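PDB 4WA0: possible adhesin from Caldicellulosiruptor kronotskyensis, which probably helps the bacterium attach to cellulose, being the C-terminal beta-helix domain of a tapirin adhesin, and binds a magnesium ion. Local coordinates for residues 308-313 / 331-336; 9-14 / 24-29; 165-170 / 181-186. All blocks are in the same frame, centred on the assembly; numbering follows the deposited sequence.

All three contacts belong to a beta-helix, and all lie away from the magnesium site of D239, V241, S243, L246 and E275. Contacts 1 and 2 are neighbours, with centres 9 Å apart. Strand 24-27 of contact 2 lies beside strand 333-337 of contact 1. Two probable hydrogen bonds join them: L335 N to T25 O and T25 N to L333 O, both 2.8 Å. A coil near the start of the chain thus stacks on one near its end. Contact 3 lies farther along the helix and joins a different pair of faces. Its centre is 36 Å from that of contact 2 and 43 Å from that of contact 1, beyond the chain's centre from contact 1.

Contact 1 of 3, residues 308-313 / 331-336; sequences TIMNGS and AGLTLK
Strands 308-311 and 333-336 run side by side and parallel, their axes 4.8 Å apart. T308 pairs with L333, I309 with T334, M310 with L335 and N311 with K336. Five backbone hydrogen bonds join them. The shortest is M310 N to T334 O, 2.8 Å, and M310 O in turn receives K336 N at 3.0 Å. The T308 N to G332 O bond is longer, 3.2 Å, and its donor stands above the carbonyl plane. A water bridges the same G332 O to T308 OG1.

T308, M310, L333 and L335 share one face. M310, a selenomethionine, lies alongside L335 and points the same way. A chi1 of 69° leans its CG toward L335 CD1, 3.6 Å away. L333 CD1 reaches across to T308 CB at 3.9 Å. On the other face, N311 OD1 rests 3.5 Å from K336 CB.

At G312 the chain turns a corner, and S313 begins the next strand, with its OG hydrogen-bonded to H293. L333 and L335 pack on I314 of strand 313-316, and F302 of strand 299-302 also meets L333. Strand 24-27 continues the sheet beyond strand 333-337.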
ATOM      1  N   THR A 308      -4.928  -4.329 -18.839  1.00 14.35           N
ATOM      2  CA  THR A 308      -3.946  -5.422 -18.869  1.00 15.37           C
ATOM      3  C   THR A 308      -4.179  -6.277 -17.688  1.00 14.12           C
ATOM      4  O   THR A 308      -4.275  -5.737 -16.575  1.00 14.75           O
ATOM      5  CB  THR A 308      -2.515  -4.875 -18.814  1.00 16.13           C
ATOM      6  OG1 THR A 308      -2.340  -3.929 -19.872  1.00 17.56           O
ATOM      7  CG2 THR A 308      -1.522  -6.008 -18.883  1.00 17.59           C
ATOM      8  N   ILE A 309      -4.278  -7.588 -17.903  1.00 12.92           N
ATOM      9  CA  ILE A 309      -4.422  -8.534 -16.792  1.00 14.21           C
ATOM     10  C   ILE A 309      -3.168  -9.372 -16.698  1.00 15.74           C
ATOM     11  O   ILE A 309      -2.803  -9.994 -17.727  1.00 15.78           O
ATOM     12  CB  ILE A 309      -5.589  -9.463 -17.046  1.00 17.25           C
ATOM     13  CG1 ILE A 309      -6.823  -8.560 -17.099  1.00 19.08           C
ATOM     14  CG2 ILE A 309      -5.713 -10.554 -15.969  1.00 20.13           C
ATOM     15  CD1 ILE A 309      -8.079  -9.239 -17.566  1.00 19.99           C
HETATM   16  N   MSE A 310      -2.585  -9.441 -15.507  1.00 13.12           N
HETATM   17  CA  MSE A 310      -1.453 -10.360 -15.298  1.00 13.20           C
HETATM   18  C   MSE A 310      -1.464 -11.124 -14.007  1.00 13.16           C
HETATM   19  O   MSE A 310      -2.117 -10.753 -13.021  1.00 13.82           O
HETATM   20  CB  MSE A 310      -0.081  -9.650 -15.476  1.00 15.05           C
HETATM   21  CG  MSE A 310       0.206  -8.692 -14.425  1.00 17.06           C
HETATM   22 SE   MSE A 310       1.948  -7.752 -14.772  1.00 17.42          SE
HETATM   23  CE  MSE A 310       3.052  -9.064 -13.967  1.00 15.86           C
ATOM     24  N   ASN A 311      -0.726 -12.217 -14.021  1.00 13.70           N
ATOM     25  CA  ASN A 311      -0.508 -13.075 -12.859  1.00 14.66           C
ATOM     26  C   ASN A 311       0.981 -13.197 -12.608  1.00 14.62           C
ATOM     27  O   ASN A 311       1.704 -13.539 -13.523  1.00 16.59           O
ATOM     28  CB  ASN A 311      -1.028 -14.502 -13.146  1.00 19.28           C
ATOM     29  CG  ASN A 311      -2.525 -14.522 -13.402  1.00 27.06           C
ATOM     30  OD1 ASN A 311      -3.308 -14.550 -12.468  1.00 33.37           O
ATOM     31  ND2 ASN A 311      -2.910 -14.563 -14.649  1.00 33.42           N
ATOM     32  N   GLY A 312       1.451 -12.850 -11.415  1.00 12.82           N
ATOM     33  CA  GLY A 312       2.837 -12.755 -11.138  1.00 12.04           C
ATOM     34  C   GLY A 312       3.271 -11.693 -10.175  1.00 11.30           C
ATOM     35  O   GLY A 312       2.727 -11.573  -9.086  1.00 13.23           O
ATOM     36  N   SER A 313       4.236 -10.883 -10.599  1.00 10.44           N
ATOM     37  CA  SER A 313       4.727  -9.823  -9.754  1.00 10.88           C
ATOM     38  C   SER A 313       5.548  -8.837 -10.561  1.00 11.49           C
ATOM     39  O   SER A 313       6.000  -9.139 -11.695  1.00 11.29           O
ATOM     40  CB  SER A 313       5.520 -10.412  -8.553  1.00 12.90           C
ATOM     41  OG  SER A 313       6.813 -10.906  -8.939  1.00 14.80           O
ATOM     42  N   ALA A 331      -6.505   2.958 -18.546  1.00 15.81           N
ATOM     43  CA  ALA A 331      -6.590   1.599 -19.099  1.00 16.83           C
ATOM     44  C   ALA A 331      -6.708   0.541 -17.970  1.00 15.20           C
ATOM     45  O   ALA A 331      -7.505  -0.414 -18.005  1.00 15.66           O
ATOM     46  CB  ALA A 331      -5.378   1.344 -20.007  1.00 17.50           C
ATOM     47  N   GLY A 332      -5.870   0.741 -16.955  1.00 14.44           N
ATOM     48  CA  GLY A 332      -5.858  -0.129 -15.779  1.00 13.09           C
ATOM     49  C   GLY A 332      -4.937  -1.349 -15.873  1.00 13.72           C
ATOM     50  O   GLY A 332      -4.522  -1.745 -16.978  1.00 14.07           O
ATOM     51  N   LEU A 333      -4.601  -1.898 -14.714  1.00 11.40           N
ATOM     52  CA  LEU A 333      -3.787  -3.086 -14.607  1.00 12.00           C
ATOM     53  C   LEU A 333      -4.437  -3.896 -13.507  1.00 12.23           C
ATOM     54  O   LEU A 333      -4.661  -3.351 -12.407  1.00 11.97           O
ATOM     55  CB  LEU A 333      -2.353  -2.802 -14.163  1.00 12.98           C
ATOM     56  CG  LEU A 333      -1.452  -4.054 -13.883  1.00 13.54           C
ATOM     57  CD1 LEU A 333      -1.219  -4.837 -15.168  1.00 14.13           C
ATOM     58  CD2 LEU A 333      -0.089  -3.631 -13.318  1.00 12.55           C
ATOM     59  N   THR A 334      -4.661  -5.179 -13.751  1.00 12.26           N
ATOM     60  CA  THR A 334      -5.032  -6.127 -12.736  1.00 12.16           C
ATOM     61  C   THR A 334      -3.856  -7.052 -12.538  1.00 11.76           C
ATOM     62  O   THR A 334      -3.355  -7.622 -13.527  1.00 13.03           O
ATOM     63  CB  THR A 334      -6.255  -6.936 -13.196  1.00 16.42           C
ATOM     64  OG1 THR A 334      -7.395  -6.071 -13.185  1.00 18.31           O
ATOM     65  CG2 THR A 334      -6.513  -8.076 -12.345  1.00 18.74           C
ATOM     66  N   LEU A 335      -3.393  -7.146 -11.307  1.00 11.03           N
ATOM     67  CA  LEU A 335      -2.259  -7.977 -10.904  1.00 11.82           C
ATOM     68  C   LEU A 335      -2.675  -8.955  -9.798  1.00 12.90           C
ATOM     69  O   LEU A 335      -2.971  -8.554  -8.660  1.00 12.42           O
ATOM     70  CB  LEU A 335      -1.067  -7.122 -10.499  1.00 12.73           C
ATOM     71  CG  LEU A 335       0.170  -7.795  -9.869  1.00 12.39           C
ATOM     72  CD1 LEU A 335       0.770  -8.826 -10.836  1.00 13.85           C
ATOM     73  CD2 LEU A 335       1.190  -6.731  -9.454  1.00 14.09           C
ATOM     74  N   LYS A 336      -2.683 -10.239 -10.151  0.54 14.18           N
ATOM     75  CA  LYS A 336      -2.918 -11.279  -9.180  0.54 14.82           C
ATOM     76  C   LYS A 336      -1.558 -11.822  -8.820  0.54 13.90           C
ATOM     77  O   LYS A 336      -0.872 -12.440  -9.642  0.54 14.12           O
ATOM     78  CB  LYS A 336      -3.751 -12.409  -9.750  0.54 16.92           C
ATOM     79  CG  LYS A 336      -3.936 -13.547  -8.758  0.54 18.89           C
ATOM     80  CD  LYS A 336      -5.201 -13.426  -7.968  0.54 23.49           C
ATOM     81  CE  LYS A 336      -6.020 -14.700  -7.954  0.54 21.10           C
ATOM     82  NZ  LYS A 336      -5.430 -15.798  -7.158  0.54 22.40           N
TER
HETATM   83  O   HOH W   1      -3.026  -1.372 -19.140  1.00 26.11           O

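Contact 2 of 3, residues 9-14 / 24-29; sequences DYAIFS and LTVENG
N28, whose main-chain oxygen touches A11, is tied to R74 by its side chain: N28 OD1 is hydrogen-bonded to R74 NH2. The fold is a parallel beta-helix. Strand 10-14 lies on one face, and strand 24-27 closes the same coil on another. The two segments meet across the inside of that coil, by packing alone. The backbone of A11 hydrogen-bonds to I314 and that of I12 to Y32. These partners lie on strands 313-316 and 30-33, either side of strand 10-14 in the order of its sheet.

Residues 9-12 run nearly opposite in direction to 24-29, 168° apart. The chain bends at A11 and I12, and both side chains set out toward the other segment. V26 offers one methyl to each. Its CG1, anti to the backbone N (chi1 -178°), touches A11 CB at 3.7 Å. Its CG2 faces I12 CD1 at 4.2 Å.

I12 also meets L24 end to end, with CD1 4.0 Å from L24 CD2. The I12 side chain is extended beyond CB (chi2 170°), which carries CD1 out to both partners. Around these side chains stand L335, which touches I12, and F45, which touches L24 and V26. I323 of strand 320-325 also packs on I12. The cluster therefore draws on several coils and is part of the apolar interior of the helix.

Past strand 24-27 the chain turns at N28 and G29, both with positive phi. The N28 main-chain oxygen is buried here and has no polar partner in the model; N28 O lies 3.7 Å from the methyl A11 CB. Beside it the glycine backbone comes close to the first segment, and G29 CA is 3.9 Å from D9 O.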
ATOM      1  N   ASP A   9       8.104 -11.999  -2.293  1.00 20.94           N
ATOM      2  CA  ASP A   9       6.771 -12.128  -1.616  1.00 21.16           C
ATOM      3  C   ASP A   9       5.836 -11.032  -1.958  1.00 21.24           C
ATOM      4  O   ASP A   9       4.666 -10.922  -1.401  1.00 18.23           O
ATOM      5  CB  ASP A   9       7.025 -12.140  -0.110  1.00 25.91           C
ATOM      6  CG  ASP A   9       7.867 -13.360   0.333  1.00 34.18           C
ATOM      7  OD1 ASP A   9       7.843 -14.349  -0.434  1.00 36.40           O
ATOM      8  OD2 ASP A   9       8.631 -13.274   1.354  1.00 36.87           O
ATOM      9  N   TYR A  10       6.375 -10.113  -2.785  1.00 16.31           N
ATOM     10  CA  TYR A  10       5.653  -8.909  -3.035  1.00 17.20           C
ATOM     11  C   TYR A  10       4.996  -8.948  -4.394  1.00 13.42           C
ATOM     12  O   TYR A  10       5.634  -9.340  -5.370  1.00 17.01           O
ATOM     13  CB  TYR A  10       6.580  -7.669  -2.919  1.00 15.16           C
ATOM     14  CG  TYR A  10       6.823  -7.361  -1.455  1.00 15.80           C
ATOM     15  CD1 TYR A  10       7.814  -8.022  -0.774  1.00 17.38           C
ATOM     16  CD2 TYR A  10       6.033  -6.474  -0.751  1.00 14.86           C
ATOM     17  CE1 TYR A  10       8.030  -7.797   0.561  1.00 18.59           C
ATOM     18  CE2 TYR A  10       6.255  -6.224   0.599  1.00 16.01           C
ATOM     19  CZ  TYR A  10       7.260  -6.919   1.239  1.00 17.29           C
ATOM     20  OH  TYR A  10       7.528  -6.778   2.589  1.00 19.17           O
ATOM     21  N   ALA A  11       3.749  -8.527  -4.447  1.00 13.13           N
ATOM     22  CA  ALA A  11       3.080  -8.306  -5.719  1.00 12.69           C
ATOM     23  C   ALA A  11       3.803  -7.174  -6.468  1.00 12.20           C
ATOM     24  O   ALA A  11       4.043  -7.223  -7.718  1.00 12.90           O
ATOM     25  CB  ALA A  11       1.670  -7.949  -5.514  1.00 13.15           C
ATOM     26  N   ILE A  12       4.110  -6.117  -5.703  1.00 11.08           N
ATOM     27  CA  ILE A  12       4.849  -4.967  -6.233  1.00 11.51           C
ATOM     28  C   ILE A  12       5.912  -4.595  -5.176  1.00 12.10           C
ATOM     29  O   ILE A  12       5.570  -4.262  -4.029  1.00 11.48           O
ATOM     30  CB  ILE A  12       3.956  -3.761  -6.525  1.00 11.51           C
ATOM     31  CG1 ILE A  12       2.840  -4.089  -7.503  1.00 12.30           C
ATOM     32  CG2 ILE A  12       4.776  -2.606  -7.077  1.00 12.51           C
ATOM     33  CD1 ILE A  12       1.833  -3.016  -7.627  1.00 13.06           C
ATOM     34  N   PHE A  13       7.179  -4.676  -5.567  1.00 11.99           N
ATOM     35  CA  PHE A  13       8.286  -4.264  -4.710  1.00 11.43           C
ATOM     36  C   PHE A  13       9.035  -3.117  -5.394  1.00 11.65           C
ATOM     37  O   PHE A  13       9.489  -3.246  -6.534  1.00 14.43           O
ATOM     38  CB  PHE A  13       9.195  -5.440  -4.434  1.00 13.04           C
ATOM     39  CG  PHE A  13      10.352  -5.086  -3.560  1.00 13.75           C
ATOM     40  CD1 PHE A  13      11.490  -4.449  -4.099  1.00 16.57           C
ATOM     41  CD2 PHE A  13      10.307  -5.390  -2.206  1.00 15.89           C
ATOM     42  CE1 PHE A  13      12.508  -4.081  -3.229  1.00 17.51           C
ATOM     43  CE2 PHE A  13      11.325  -5.022  -1.359  1.00 17.22           C
ATOM     44  CZ  PHE A  13      12.424  -4.384  -1.885  1.00 18.49           C
ATOM     45  N   SER A  14       9.193  -1.985  -4.737  1.00 11.69           N
ATOM     46  CA  SER A  14       9.953  -0.876  -5.278  1.00 12.29           C
ATOM     47  C   SER A  14      11.057  -0.464  -4.313  1.00 11.77           C
ATOM     48  O   SER A  14      10.791  -0.025  -3.174  1.00 12.67           O
ATOM     49  CB  SER A  14       9.006   0.297  -5.505  1.00 13.92           C
ATOM     50  OG  SER A  14       9.648   1.427  -6.109  1.00 14.10           O
ATOM     51  N   LEU A  24      -5.530   0.545 -10.737  1.00 10.67           N
ATOM     52  CA  LEU A  24      -4.683  -0.583 -10.407  1.00 10.31           C
ATOM     53  C   LEU A  24      -5.458  -1.484  -9.476  1.00 10.70           C
ATOM     54  O   LEU A  24      -5.911  -1.017  -8.409  1.00 10.70           O
ATOM     55  CB  LEU A  24      -3.393  -0.086  -9.720  1.00 10.52           C
ATOM     56  CG  LEU A  24      -2.453  -1.164  -9.123  1.00  9.75           C
ATOM     57  CD1 LEU A  24      -1.907  -2.087 -10.204  1.00  9.83           C
ATOM     58  CD2 LEU A  24      -1.255  -0.629  -8.360  1.00 11.07           C
ATOM     59  N   THR A  25      -5.560  -2.787  -9.826  1.00  9.37           N
ATOM     60  CA  THR A  25      -6.195  -3.786  -9.000  1.00  9.29           C
ATOM     61  C   THR A  25      -5.142  -4.813  -8.606  1.00  9.82           C
ATOM     62  O   THR A  25      -4.395  -5.325  -9.484  1.00 12.13           O
ATOM     63  CB  THR A  25      -7.347  -4.510  -9.722  1.00  9.17           C
ATOM     64  OG1 THR A  25      -8.297  -3.587 -10.237  1.00 10.73           O
ATOM     65  CG2 THR A  25      -8.024  -5.518  -8.812  1.00 10.06           C
ATOM     66  N   VAL A  26      -4.984  -5.038  -7.314  1.00 10.01           N
ATOM     67  CA  VAL A  26      -3.946  -5.993  -6.832  1.00 10.47           C
ATOM     68  C   VAL A  26      -4.616  -6.967  -5.885  1.00 11.84           C
ATOM     69  O   VAL A  26      -5.256  -6.556  -4.897  1.00 11.23           O
ATOM     70  CB  VAL A  26      -2.782  -5.337  -6.094  1.00  9.33           C
ATOM     71  CG1 VAL A  26      -1.742  -6.402  -5.670  1.00  9.74           C
ATOM     72  CG2 VAL A  26      -2.082  -4.274  -6.908  1.00 10.48           C
ATOM     73  N   GLU A  27      -4.414  -8.262  -6.175  1.00 12.31           N
ATOM     74  CA  GLU A  27      -4.962  -9.331  -5.373  1.00 13.74           C
ATOM     75  C   GLU A  27      -3.857 -10.186  -4.879  1.00 13.81           C
ATOM     76  O   GLU A  27      -3.135 -10.800  -5.718  1.00 12.23           O
ATOM     77  CB  GLU A  27      -5.946 -10.149  -6.253  1.00 15.03           C
ATOM     78  CG  GLU A  27      -6.456 -11.453  -5.660  1.00 18.47           C
ATOM     79  CD  GLU A  27      -7.459 -11.309  -4.550  1.00 24.27           C
ATOM     80  OE1 GLU A  27      -7.937 -10.222  -4.261  1.00 27.82           O
ATOM     81  OE2 GLU A  27      -7.804 -12.332  -3.946  1.00 30.60           O
ATOM     82  N   ASN A  28      -3.762 -10.310  -3.550  1.00 12.75           N
ATOM     83  CA  ASN A  28      -2.769 -11.078  -2.859  1.00 14.37           C
ATOM     84  C   ASN A  28      -1.352 -10.522  -2.912  1.00 13.69           C
ATOM     85  O   ASN A  28      -1.060  -9.536  -3.575  1.00 11.92           O
ATOM     86  CB  ASN A  28      -2.793 -12.558  -3.296  1.00 14.58           C
ATOM     87  CG  ASN A  28      -4.087 -13.256  -2.850  1.00 17.54           C
ATOM     88  OD1 ASN A  28      -4.653 -12.932  -1.796  1.00 17.80           O
ATOM     89  ND2 ASN A  28      -4.583 -14.150  -3.666  1.00 17.76           N
ATOM     90  N   GLY A  29      -0.470 -11.147  -2.143  1.00 13.50           N
ATOM     91  CA  GLY A  29       0.851 -10.602  -1.907  1.00 13.75           C
ATOM     92  C   GLY A  29       0.891  -9.351  -1.063  1.00 12.88           C
ATOM     93  O   GLY A  29      -0.099  -8.951  -0.510  1.00 13.89           O
TER

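Contact 3 of 3, residues 165-170 / 181-186; sequences NSLVVR and AKLYLA
Strands 166-170 and 182-185 lie on different faces of the solenoid, their directions 108° apart and their axes 7.8 Å apart at closest. They approach at the corner, where the CA atoms of N165 and A186 are nearest.

L167 carries the apolar part. Its CB meets both methyls of L185, CD1 at 4.0 Å and CD2 at 4.1 Å. The L185 branch comes over because its CG is anti to the carbonyl carbon (chi1 -64°). L167 CD2 reaches L183 CD2 at 4.4 Å, a looser touch. L175 of strand 174-177 packs on both L167 and L183.

At the corner, the A186 methyl sits against the N165 amide, with A186 CB 3.4 Å from N165 ND2. N165 CG is anti to the backbone N (chi1 -175°), which brings ND2 to A186. S166 OG, in one of two conformers, donates to N165 OD1 (3.0 Å) from above the carbonyl plane. N165 O is hydrogen-bonded to T187 OG1. N165 also touches Y212 of a nearby loop.

Strand 182-185 returns to the face of strand 161-164, which comes just before the corner. Inward leucines from two adjoining faces, one coil apart, are characteristic of a parallel beta-helix interior.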
ATOM      1  N   ASN A 165      -3.078  12.119  23.201  1.00 13.77           N
ATOM      2  CA  ASN A 165      -2.751  13.283  23.984  1.00 12.61           C
ATOM      3  C   ASN A 165      -3.847  14.300  24.129  1.00 13.34           C
ATOM      4  O   ASN A 165      -4.069  14.827  25.213  1.00 13.40           O
ATOM      5  CB  ASN A 165      -1.479  13.971  23.408  1.00 14.16           C
ATOM      6  CG  ASN A 165      -1.026  15.127  24.255  1.00 16.63           C
ATOM      7  OD1 ASN A 165      -1.237  16.288  23.874  1.00 21.64           O
ATOM      8  ND2 ASN A 165      -0.559  14.840  25.441  1.00 15.53           N
ATOM      9  N   SER A 166      -4.523  14.597  23.032  0.57 13.85           N
ATOM     10  CA  SER A 166      -5.508  15.661  22.958  0.57 14.31           C
ATOM     11  C   SER A 166      -6.547  15.309  21.908  0.57 13.89           C
ATOM     12  O   SER A 166      -6.272  14.534  20.976  0.57 15.31           O
ATOM     13  CB  SER A 166      -4.818  16.976  22.538  0.57 15.05           C
ATOM     14  OG  SER A 166      -3.946  17.445  23.560  0.57 17.37           O
ATOM     15  N   LEU A 167      -7.724  15.898  22.088  1.00 13.14           N
ATOM     16  CA  LEU A 167      -8.862  15.700  21.226  1.00 12.49           C
ATOM     17  C   LEU A 167      -9.469  17.008  20.843  1.00 11.47           C
ATOM     18  O   LEU A 167      -9.692  17.874  21.727  1.00 12.75           O
ATOM     19  CB  LEU A 167      -9.880  14.847  21.941  1.00 11.70           C
ATOM     20  CG  LEU A 167     -11.141  14.534  21.142  1.00 11.32           C
ATOM     21  CD1 LEU A 167     -10.935  13.709  19.873  1.00 11.28           C
ATOM     22  CD2 LEU A 167     -12.200  13.943  22.052  1.00 11.89           C
ATOM     23  N   VAL A 168      -9.707  17.224  19.534  1.00 10.97           N
ATOM     24  CA  VAL A 168     -10.412  18.364  19.066  1.00 11.92           C
ATOM     25  C   VAL A 168     -11.487  17.864  18.133  1.00 11.90           C
ATOM     26  O   VAL A 168     -11.169  17.126  17.138  1.00 12.24           O
ATOM     27  CB  VAL A 168      -9.463  19.334  18.333  1.00 13.62           C
ATOM     28  CG1 VAL A 168     -10.232  20.412  17.639  1.00 16.17           C
ATOM     29  CG2 VAL A 168      -8.386  19.909  19.268  1.00 15.47           C
ATOM     30  N   VAL A 169     -12.724  18.255  18.394  1.00 11.78           N
ATOM     31  CA  VAL A 169     -13.843  17.904  17.523  1.00 11.13           C
ATOM     32  C   VAL A 169     -14.711  19.165  17.324  1.00 14.05           C
ATOM     33  O   VAL A 169     -15.183  19.787  18.301  1.00 14.49           O
ATOM     34  CB  VAL A 169     -14.737  16.780  18.139  1.00 10.35           C
ATOM     35  CG1 VAL A 169     -15.896  16.436  17.208  1.00 10.72           C
ATOM     36  CG2 VAL A 169     -13.943  15.534  18.502  1.00 10.79           C
ATOM     37  N   ARG A 170     -14.911  19.560  16.079  1.00 13.40           N
ATOM     38  CA  ARG A 170     -15.635  20.807  15.790  1.00 15.15           C
ATOM     39  C   ARG A 170     -16.192  20.810  14.406  1.00 13.82           C
ATOM     40  O   ARG A 170     -15.854  19.983  13.612  1.00 13.90           O
ATOM     41  CB  ARG A 170     -14.704  22.020  16.008  1.00 18.71           C
ATOM     42  CG  ARG A 170     -13.453  22.060  15.231  1.00 18.20           C
ATOM     43  CD  ARG A 170     -12.794  23.435  15.390  1.00 22.34           C
ATOM     44  NE  ARG A 170     -11.511  23.495  14.769  1.00 19.90           N
ATOM     45  CZ  ARG A 170     -11.300  23.626  13.468  1.00 20.68           C
ATOM     46  NH1 ARG A 170     -12.315  23.792  12.605  1.00 19.96           N
ATOM     47  NH2 ARG A 170     -10.058  23.633  13.038  1.00 23.60           N
ATOM     48  N   ALA A 181     -16.306   0.945  25.214  1.00 14.49           N
ATOM     49  CA  ALA A 181     -15.107   1.571  24.644  1.00 14.24           C
ATOM     50  C   ALA A 181     -14.490   2.455  25.765  1.00 13.76           C
ATOM     51  O   ALA A 181     -15.221   3.006  26.662  1.00 14.98           O
ATOM     52  CB  ALA A 181     -15.466   2.412  23.438  1.00 14.65           C
ATOM     53  N   LYS A 182     -13.172   2.574  25.768  1.00 12.96           N
ATOM     54  CA  LYS A 182     -12.443   3.320  26.791  1.00 12.69           C
ATOM     55  C   LYS A 182     -11.582   4.352  26.063  1.00 14.28           C
ATOM     56  O   LYS A 182     -10.668   3.945  25.267  1.00 15.30           O
ATOM     57  CB  LYS A 182     -11.486   2.379  27.541  1.00 14.56           C
ATOM     58  CG  LYS A 182     -12.286   1.271  28.233  1.00 15.17           C
ATOM     59  CD  LYS A 182     -11.485   0.155  28.888  1.00 16.49           C
ATOM     60  CE  LYS A 182     -10.679  -0.663  27.885  1.00 18.34           C
ATOM     61  NZ  LYS A 182     -11.601  -1.338  26.914  1.00 19.28           N
ATOM     62  N   LEU A 183     -11.843   5.643  26.286  1.00 13.13           N
ATOM     63  CA  LEU A 183     -11.009   6.717  25.747  1.00 12.47           C
ATOM     64  C   LEU A 183     -10.171   7.338  26.873  1.00 13.81           C
ATOM     65  O   LEU A 183     -10.722   7.744  27.910  1.00 13.52           O
ATOM     66  CB  LEU A 183     -11.842   7.815  25.141  1.00 14.24           C
ATOM     67  CG  LEU A 183     -11.164   9.067  24.534  1.00 16.01           C
ATOM     68  CD1 LEU A 183     -10.162   8.675  23.482  1.00 16.86           C
ATOM     69  CD2 LEU A 183     -12.250  10.029  24.057  1.00 17.18           C
ATOM     70  N   TYR A 184      -8.878   7.438  26.635  1.00 12.63           N
ATOM     71  CA  TYR A 184      -7.933   8.036  27.587  1.00 12.95           C
ATOM     72  C   TYR A 184      -7.298   9.228  26.940  1.00 15.09           C
ATOM     73  O   TYR A 184      -6.732   9.080  25.866  1.00 14.18           O
ATOM     74  CB  TYR A 184      -6.826   7.084  28.039  1.00 13.31           C
ATOM     75  CG  TYR A 184      -7.245   5.730  28.640  1.00 14.49           C
ATOM     76  CD1 TYR A 184      -7.544   4.650  27.832  1.00 17.06           C
ATOM     77  CD2 TYR A 184      -7.213   5.519  30.012  1.00 17.64           C
ATOM     78  CE1 TYR A 184      -7.880   3.401  28.396  1.00 18.08           C
ATOM     79  CE2 TYR A 184      -7.557   4.312  30.561  1.00 18.07           C
ATOM     80  CZ  TYR A 184      -7.866   3.245  29.739  1.00 20.19           C
ATOM     81  OH  TYR A 184      -8.143   2.016  30.282  1.00 20.94           O
ATOM     82  N   LEU A 185      -7.441  10.420  27.565  1.00 13.97           N
ATOM     83  CA  LEU A 185      -6.882  11.628  27.027  1.00 13.33           C
ATOM     84  C   LEU A 185      -5.941  12.173  28.038  1.00 13.07           C
ATOM     85  O   LEU A 185      -6.295  12.233  29.224  1.00 14.66           O
ATOM     86  CB  LEU A 185      -8.039  12.628  26.744  1.00 13.39           C
ATOM     87  CG  LEU A 185      -9.027  12.164  25.692  1.00 14.18           C
ATOM     88  CD1 LEU A 185     -10.123  13.176  25.600  1.00 15.95           C
ATOM     89  CD2 LEU A 185      -8.305  11.993  24.363  1.00 15.42           C
ATOM     90  N   ALA A 186      -4.751  12.567  27.613  1.00 12.11           N
ATOM     91  CA  ALA A 186      -3.737  13.166  28.522  1.00 13.13           C
ATOM     92  C   ALA A 186      -4.108  14.574  28.984  1.00 13.89           C
ATOM     93  O   ALA A 186      -3.548  15.067  29.900  1.00 14.27           O
ATOM     94  CB  ALA A 186      -2.393  13.197  27.823  1.00 12.78           C
TER